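Local atomic coordinates of DNA polymerase (Bacillus phage phi29, PDB entry 2PY5), a protein that replicates the viral genome by protein-primed, strand-displacing DNA synthesis of high processivity and fidelity, and also carries a 3'-5' exonuclease activity. Residues 99-104 and 186-191. The protein carries 2 engineered substitutions. Sequence-based numbering, arbitrary orientation.
Sequences QWYMID and DRMTAG. With nucleotides of chain C.
Y101, at the start of a strand in the exonuclease sheet, meets M188 and T189, just ahead of a helix, in a small Met-aromatic and apolar contact that forms part of a binding surface for single-stranded DNA. M188 SD lies 4.0 Å from Y101 CB and 5.5 Å from the ring centroid, in an oblique approach. Further out on the ring, the methyl CG2 of T189 comes to the edge, near the plane, 4.1 Å from Y101 CE2. One ring face is covered by the deoxyribose of DA3 of chain C, whose C2' sits 3.9 Å above the ring plane toward the rim. A flat aromatic suits this place, packing against sugar without reading a base.

Both methionines reach the preceding nucleotide. M188 has CG anti to the backbone N (chi1 -168°), and its extended chain bends at the end to bring CE 3.7 Å from N3 of DG2 of chain C. M102 SD lies over the face of that guanine, 3.2 Å from its N1, on the same side as M188 CE; a flexible, polarisable thioether suits a flat base. T189 divides its branches: while CG2 serves the tyrosine, OG1 donates a short hydrogen bond of 2.5 Å to OP2 of DC4 of chain C. The same hydroxyl accepts from the backbone N of S192, so the threonine N-caps helix 190-202 and ties a phosphate to its N-terminus, where the helix dipole should favour the negative charge.

K124 makes a cation-pi contact with Y101 and also touches T189. Strand 100-110 runs between antiparallel strands 89-94 and 113-121, with Y101 and M102 opposite I93 in a classic beta bulge, while helix 63-76 packs against W100 and I103.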
ATOM      1  N   GLN F  99       1.171  -3.729  11.666  1.00 31.29           N
ATOM      2  CA  GLN F  99      -0.084  -3.175  11.152  1.00 33.77           C
ATOM      3  C   GLN F  99      -1.208  -3.436  12.157  1.00 31.36           C
ATOM      4  O   GLN F  99      -1.395  -4.567  12.585  1.00 31.25           O
ATOM      5  CB  GLN F  99      -0.400  -3.758   9.790  1.00 35.91           C
ATOM      6  CG  GLN F  99       0.711  -3.457   8.787  1.00 41.45           C
ATOM      7  CD  GLN F  99       0.227  -3.123   7.413  1.00 47.24           C
ATOM      8  OE1 GLN F  99       0.731  -3.662   6.422  1.00 54.17           O
ATOM      9  NE2 GLN F  99      -0.742  -2.219   7.326  1.00 52.03           N
ATOM     10  N   TRP F 100      -1.953  -2.384  12.499  1.00 30.44           N
ATOM     11  CA  TRP F 100      -3.043  -2.434  13.479  1.00 29.72           C
ATOM     12  C   TRP F 100      -4.373  -2.557  12.766  1.00 31.23           C
ATOM     13  O   TRP F 100      -4.671  -1.742  11.860  1.00 31.51           O
ATOM     14  CB  TRP F 100      -3.056  -1.181  14.362  1.00 30.39           C
ATOM     15  CG  TRP F 100      -1.888  -1.115  15.312  1.00 29.28           C
ATOM     16  CD1 TRP F 100      -0.567  -1.338  15.017  1.00 32.27           C
ATOM     17  CD2 TRP F 100      -1.944  -0.794  16.695  1.00 31.37           C
ATOM     18  NE1 TRP F 100       0.194  -1.204  16.145  1.00 32.60           N
ATOM     19  CE2 TRP F 100      -0.623  -0.855  17.188  1.00 31.13           C
ATOM     20  CE3 TRP F 100      -2.980  -0.461  17.577  1.00 33.48           C
ATOM     21  CZ2 TRP F 100      -0.328  -0.607  18.521  1.00 34.23           C
ATOM     22  CZ3 TRP F 100      -2.668  -0.203  18.926  1.00 33.08           C
ATOM     23  CH2 TRP F 100      -1.361  -0.275  19.365  1.00 33.94           C
ATOM     24  N   TYR F 101      -5.147  -3.575  13.152  1.00 30.34           N
ATOM     25  CA  TYR F 101      -6.466  -3.857  12.521  1.00 29.82           C
ATOM     26  C   TYR F 101      -7.632  -3.737  13.493  1.00 31.02           C
ATOM     27  O   TYR F 101      -8.733  -3.393  13.075  1.00 32.55           O
ATOM     28  CB  TYR F 101      -6.525  -5.256  11.907  1.00 30.32           C
ATOM     29  CG  TYR F 101      -5.563  -5.463  10.775  1.00 29.95           C
ATOM     30  CD1 TYR F 101      -4.265  -5.854  11.026  1.00 31.49           C
ATOM     31  CD2 TYR F 101      -5.939  -5.242   9.472  1.00 27.91           C
ATOM     32  CE1 TYR F 101      -3.379  -6.038  10.015  1.00 31.08           C
ATOM     33  CE2 TYR F 101      -5.059  -5.418   8.420  1.00 28.65           C
ATOM     34  CZ  TYR F 101      -3.762  -5.810   8.694  1.00 29.53           C
ATOM     35  OH  TYR F 101      -2.864  -6.016   7.667  1.00 31.40           O
ATOM     36  N   MET F 102      -7.424  -4.038  14.769  1.00 30.13           N
ATOM     37  CA  MET F 102      -8.546  -4.170  15.706  1.00 30.18           C
ATOM     38  C   MET F 102      -8.081  -4.086  17.144  1.00 30.56           C
ATOM     39  O   MET F 102      -7.047  -4.645  17.507  1.00 30.31           O
ATOM     40  CB  MET F 102      -9.284  -5.511  15.484  1.00 31.68           C
ATOM     41  CG  MET F 102     -10.554  -5.677  16.344  1.00 34.64           C
ATOM     42  SD  MET F 102     -11.189  -7.347  16.329  1.00 38.31           S
ATOM     43  CE  MET F 102      -9.984  -8.131  17.387  1.00 42.63           C
ATOM     44  N   ILE F 103      -8.896  -3.411  17.953  1.00 30.52           N
ATOM     45  CA  ILE F 103      -8.884  -3.526  19.415  1.00 30.93           C
ATOM     46  C   ILE F 103     -10.322  -3.855  19.819  1.00 31.27           C
ATOM     47  O   ILE F 103     -11.221  -3.095  19.501  1.00 31.39           O
ATOM     48  CB  ILE F 103      -8.482  -2.220  20.107  1.00 30.67           C
ATOM     49  CG1 ILE F 103      -7.136  -1.705  19.604  1.00 30.81           C
ATOM     50  CG2 ILE F 103      -8.432  -2.424  21.647  1.00 31.22           C
ATOM     51  CD1 ILE F 103      -6.829  -0.254  20.037  1.00 32.15           C
ATOM     52  N   ASP F 104     -10.526  -4.983  20.487  1.00 28.49           N
ATOM     53  CA  ASP F 104     -11.873  -5.449  20.879  1.00 31.18           C
ATOM     54  C   ASP F 104     -11.917  -5.470  22.398  1.00 30.19           C
ATOM     55  O   ASP F 104     -11.233  -6.274  23.032  1.00 30.89           O
ATOM     56  CB  ASP F 104     -12.114  -6.824  20.302  1.00 30.97           C
ATOM     57  CG  ASP F 104     -13.556  -7.296  20.426  1.00 36.02           C
ATOM     58  OD1 ASP F 104     -13.845  -8.420  19.960  1.00 38.69           O
ATOM     59  OD2 ASP F 104     -14.376  -6.549  20.987  1.00 36.34           O
ATOM     60  N   ASP F 186     -18.284  -3.692   3.112  1.00 31.56           N
ATOM     61  CA  ASP F 186     -18.325  -3.519   4.569  1.00 33.92           C
ATOM     62  C   ASP F 186     -17.461  -4.502   5.352  1.00 37.84           C
ATOM     63  O   ASP F 186     -17.658  -4.668   6.562  1.00 35.47           O
ATOM     64  CB  ASP F 186     -19.766  -3.592   5.054  1.00 36.99           C
ATOM     65  CG  ASP F 186     -20.411  -4.895   4.753  1.00 36.67           C
ATOM     66  OD1 ASP F 186     -21.666  -4.977   4.862  1.00 42.23           O
ATOM     67  OD2 ASP F 186     -19.702  -5.858   4.375  1.00 37.25           O
ATOM     68  N   ARG F 187     -16.511  -5.141   4.681  1.00 31.97           N
ATOM     69  CA  ARG F 187     -15.527  -5.979   5.385  1.00 32.17           C
ATOM     70  C   ARG F 187     -14.431  -5.135   6.019  1.00 32.52           C
ATOM     71  O   ARG F 187     -14.417  -3.911   5.905  1.00 31.96           O
ATOM     72  CB  ARG F 187     -14.989  -7.033   4.428  1.00 29.70           C
ATOM     73  CG  ARG F 187     -16.098  -8.008   4.044  1.00 34.67           C
ATOM     74  CD  ARG F 187     -15.701  -8.903   2.961  1.00 38.29           C
ATOM     75  NE  ARG F 187     -14.747  -9.880   3.464  1.00 38.15           N
ATOM     76  CZ  ARG F 187     -15.064 -11.051   4.013  1.00 42.88           C
ATOM     77  NH1 ARG F 187     -16.331 -11.454   4.109  1.00 44.03           N
ATOM     78  NH2 ARG F 187     -14.089 -11.843   4.447  1.00 42.61           N
ATOM     79  N   MET F 188     -13.517  -5.777   6.737  1.00 30.24           N
ATOM     80  CA  MET F 188     -12.558  -5.049   7.527  1.00 32.54           C
ATOM     81  C   MET F 188     -11.601  -4.188   6.716  1.00 29.99           C
ATOM     82  O   MET F 188     -11.159  -3.145   7.201  1.00 31.84           O
ATOM     83  CB  MET F 188     -11.758  -6.009   8.416  1.00 34.96           C
ATOM     84  CG  MET F 188     -10.953  -5.320   9.472  1.00 36.44           C
ATOM     85  SD  MET F 188     -10.027  -6.472  10.510  1.00 38.28           S
ATOM     86  CE  MET F 188     -11.369  -7.587  10.927  1.00 36.49           C
ATOM     87  N   THR F 189     -11.271  -4.643   5.514  1.00 29.30           N
ATOM     88  CA  THR F 189     -10.257  -3.981   4.702  1.00 28.75           C
ATOM     89  C   THR F 189     -10.677  -3.897   3.242  1.00 25.85           C
ATOM     90  O   THR F 189     -11.477  -4.721   2.774  1.00 27.02           O
ATOM     91  CB  THR F 189      -8.954  -4.778   4.746  1.00 29.26           C
ATOM     92  OG1 THR F 189      -9.119  -5.993   4.038  1.00 30.43           O
ATOM     93  CG2 THR F 189      -8.534  -5.082   6.209  1.00 29.22           C
ATOM     94  N   ALA F 190     -10.052  -2.978   2.510  1.00 27.85           N
ATOM     95  CA  ALA F 190     -10.233  -2.875   1.053  1.00 28.51           C
ATOM     96  C   ALA F 190      -9.928  -4.189   0.346  1.00 31.53           C
ATOM     97  O   ALA F 190     -10.669  -4.614  -0.556  1.00 30.12           O
ATOM     98  CB  ALA F 190      -9.381  -1.733   0.491  1.00 30.35           C
ATOM     99  N   GLY F 191      -8.846  -4.876   0.733  1.00 27.82           N
ATOM    100  CA  GLY F 191      -8.519  -6.136   0.088  1.00 29.07           C
ATOM    101  C   GLY F 191      -9.556  -7.226   0.347  1.00 27.03           C
ATOM    102  O   GLY F 191      -9.830  -8.056  -0.530  1.00 28.78           O
TER
ATOM    103  P    DA C   3     -10.515 -10.625   6.873  1.00 26.22           P
ATOM    104  OP1  DA C   3     -11.403  -9.537   6.419  1.00 28.05           O
ATOM    105  OP2  DA C   3     -10.358 -11.922   6.137  1.00 28.28           O
ATOM    106  O5'  DA C   3      -9.047 -10.038   7.085  1.00 25.87           O
ATOM    107  C5'  DA C   3      -8.917  -8.707   7.494  1.00 27.29           C
ATOM    108  C4'  DA C   3      -7.489  -8.494   7.953  1.00 25.33           C
ATOM    109  O4'  DA C   3      -7.254  -9.315   9.114  1.00 27.36           O
ATOM    110  C3'  DA C   3      -6.410  -8.899   6.962  1.00 25.07           C
ATOM    111  O3'  DA C   3      -5.977  -7.752   6.249  1.00 25.21           O
ATOM    112  C2'  DA C   3      -5.269  -9.414   7.849  1.00 26.59           C
ATOM    113  C1'  DA C   3      -5.938  -9.862   9.141  1.00 30.32           C
ATOM    114  N9   DA C   3      -6.206 -11.291   9.321  1.00 30.97           N
ATOM    115  C8   DA C   3      -6.804 -12.139   8.415  1.00 32.62           C
ATOM    116  N7   DA C   3      -6.981 -13.366   8.861  1.00 31.41           N
ATOM    117  C5   DA C   3      -6.473 -13.314  10.150  1.00 31.47           C
ATOM    118  C6   DA C   3      -6.350 -14.282  11.167  1.00 32.32           C
ATOM    119  N6   DA C   3      -6.757 -15.549  11.028  1.00 33.35           N
ATOM    120  N1   DA C   3      -5.795 -13.895  12.344  1.00 34.52           N
ATOM    121  C2   DA C   3      -5.386 -12.625  12.483  1.00 33.63           C
ATOM    122  N3   DA C   3      -5.446 -11.629  11.595  1.00 32.34           N
ATOM    123  C4   DA C   3      -6.006 -12.041  10.448  1.00 31.72           C
ATOM    124  P    DG C   2     -10.096 -16.547   9.636  1.00 52.23           P
ATOM    125  OP1  DG C   2     -10.728 -17.094   8.414  1.00 52.86           O
ATOM    126  OP2  DG C   2      -8.704 -16.928   9.973  1.00 51.90           O
ATOM    127  O5'  DG C   2     -10.222 -14.940   9.626  1.00 46.97           O
ATOM    128  C5'  DG C   2     -11.516 -14.402   9.363  1.00 42.86           C
ATOM    129  C4'  DG C   2     -11.626 -12.892   9.475  1.00 38.35           C
ATOM    130  O4'  DG C   2     -11.843 -12.518  10.847  1.00 37.82           O
ATOM    131  C3'  DG C   2     -10.445 -12.045   9.038  1.00 34.41           C
ATOM    132  O3'  DG C   2     -10.997 -10.956   8.349  1.00 29.28           O
ATOM    133  C2'  DG C   2      -9.773 -11.569  10.318  1.00 37.48           C
ATOM    134  C1'  DG C   2     -11.002 -11.432  11.191  1.00 41.26           C
ATOM    135  N9   DG C   2     -10.825 -11.612  12.617  1.00 41.20           N
ATOM    136  C8   DG C   2      -9.938 -12.434  13.264  1.00 41.59           C
ATOM    137  N7   DG C   2     -10.059 -12.396  14.560  1.00 43.52           N
ATOM    138  C5   DG C   2     -11.107 -11.499  14.766  1.00 41.65           C
ATOM    139  C6   DG C   2     -11.690 -11.045  15.965  1.00 41.98           C
ATOM    140  O6   DG C   2     -11.382 -11.377  17.115  1.00 43.46           O
ATOM    141  N1   DG C   2     -12.730 -10.142  15.733  1.00 42.18           N
ATOM    142  C2   DG C   2     -13.150  -9.717  14.492  1.00 43.15           C
ATOM    143  N2   DG C   2     -14.166  -8.833  14.457  1.00 43.01           N
ATOM    144  N3   DG C   2     -12.600 -10.137  13.355  1.00 41.92           N
ATOM    145  C4   DG C   2     -11.595 -11.018  13.578  1.00 41.46           C
ATOM    146  P    DC C   4      -6.177  -7.577   4.668  1.00 24.54           P
ATOM    147  OP1  DC C   4      -5.633  -6.250   4.309  1.00 22.99           O
ATOM    148  OP2  DC C   4      -7.587  -7.947   4.342  1.00 22.53           O
ATOM    149  O5'  DC C   4      -5.292  -8.758   4.082  1.00 26.48           O
ATOM    150  C5'  DC C   4      -3.892  -8.663   4.162  1.00 23.52           C
ATOM    151  C4'  DC C   4      -3.295  -9.066   2.825  1.00 22.81           C
ATOM    152  O4'  DC C   4      -3.701  -8.139   1.781  1.00 24.28           O
ATOM    153  C3'  DC C   4      -1.779  -9.008   2.818  1.00 23.52           C
ATOM    154  O3'  DC C   4      -1.279 -10.213   3.334  1.00 24.39           O
ATOM    155  C2'  DC C   4      -1.474  -8.836   1.349  1.00 25.41           C
ATOM    156  C1'  DC C   4      -2.604  -7.920   0.916  1.00 26.94           C
ATOM    157  N1   DC C   4      -2.204  -6.489   0.926  1.00 27.60           N
ATOM    158  C2   DC C   4      -1.298  -6.052  -0.057  1.00 28.03           C
ATOM    159  O2   DC C   4      -0.836  -6.861  -0.885  1.00 29.91           O
ATOM    160  N3   DC C   4      -0.924  -4.751  -0.080  1.00 31.06           N
ATOM    161  C4   DC C   4      -1.427  -3.903   0.813  1.00 31.39           C
ATOM    162  N4   DC C   4      -1.025  -2.625   0.734  1.00 34.40           N
ATOM    163  C5   DC C   4      -2.352  -4.320   1.814  1.00 29.04           C
ATOM    164  C6   DC C   4      -2.714  -5.607   1.843  1.00 27.72           C
TER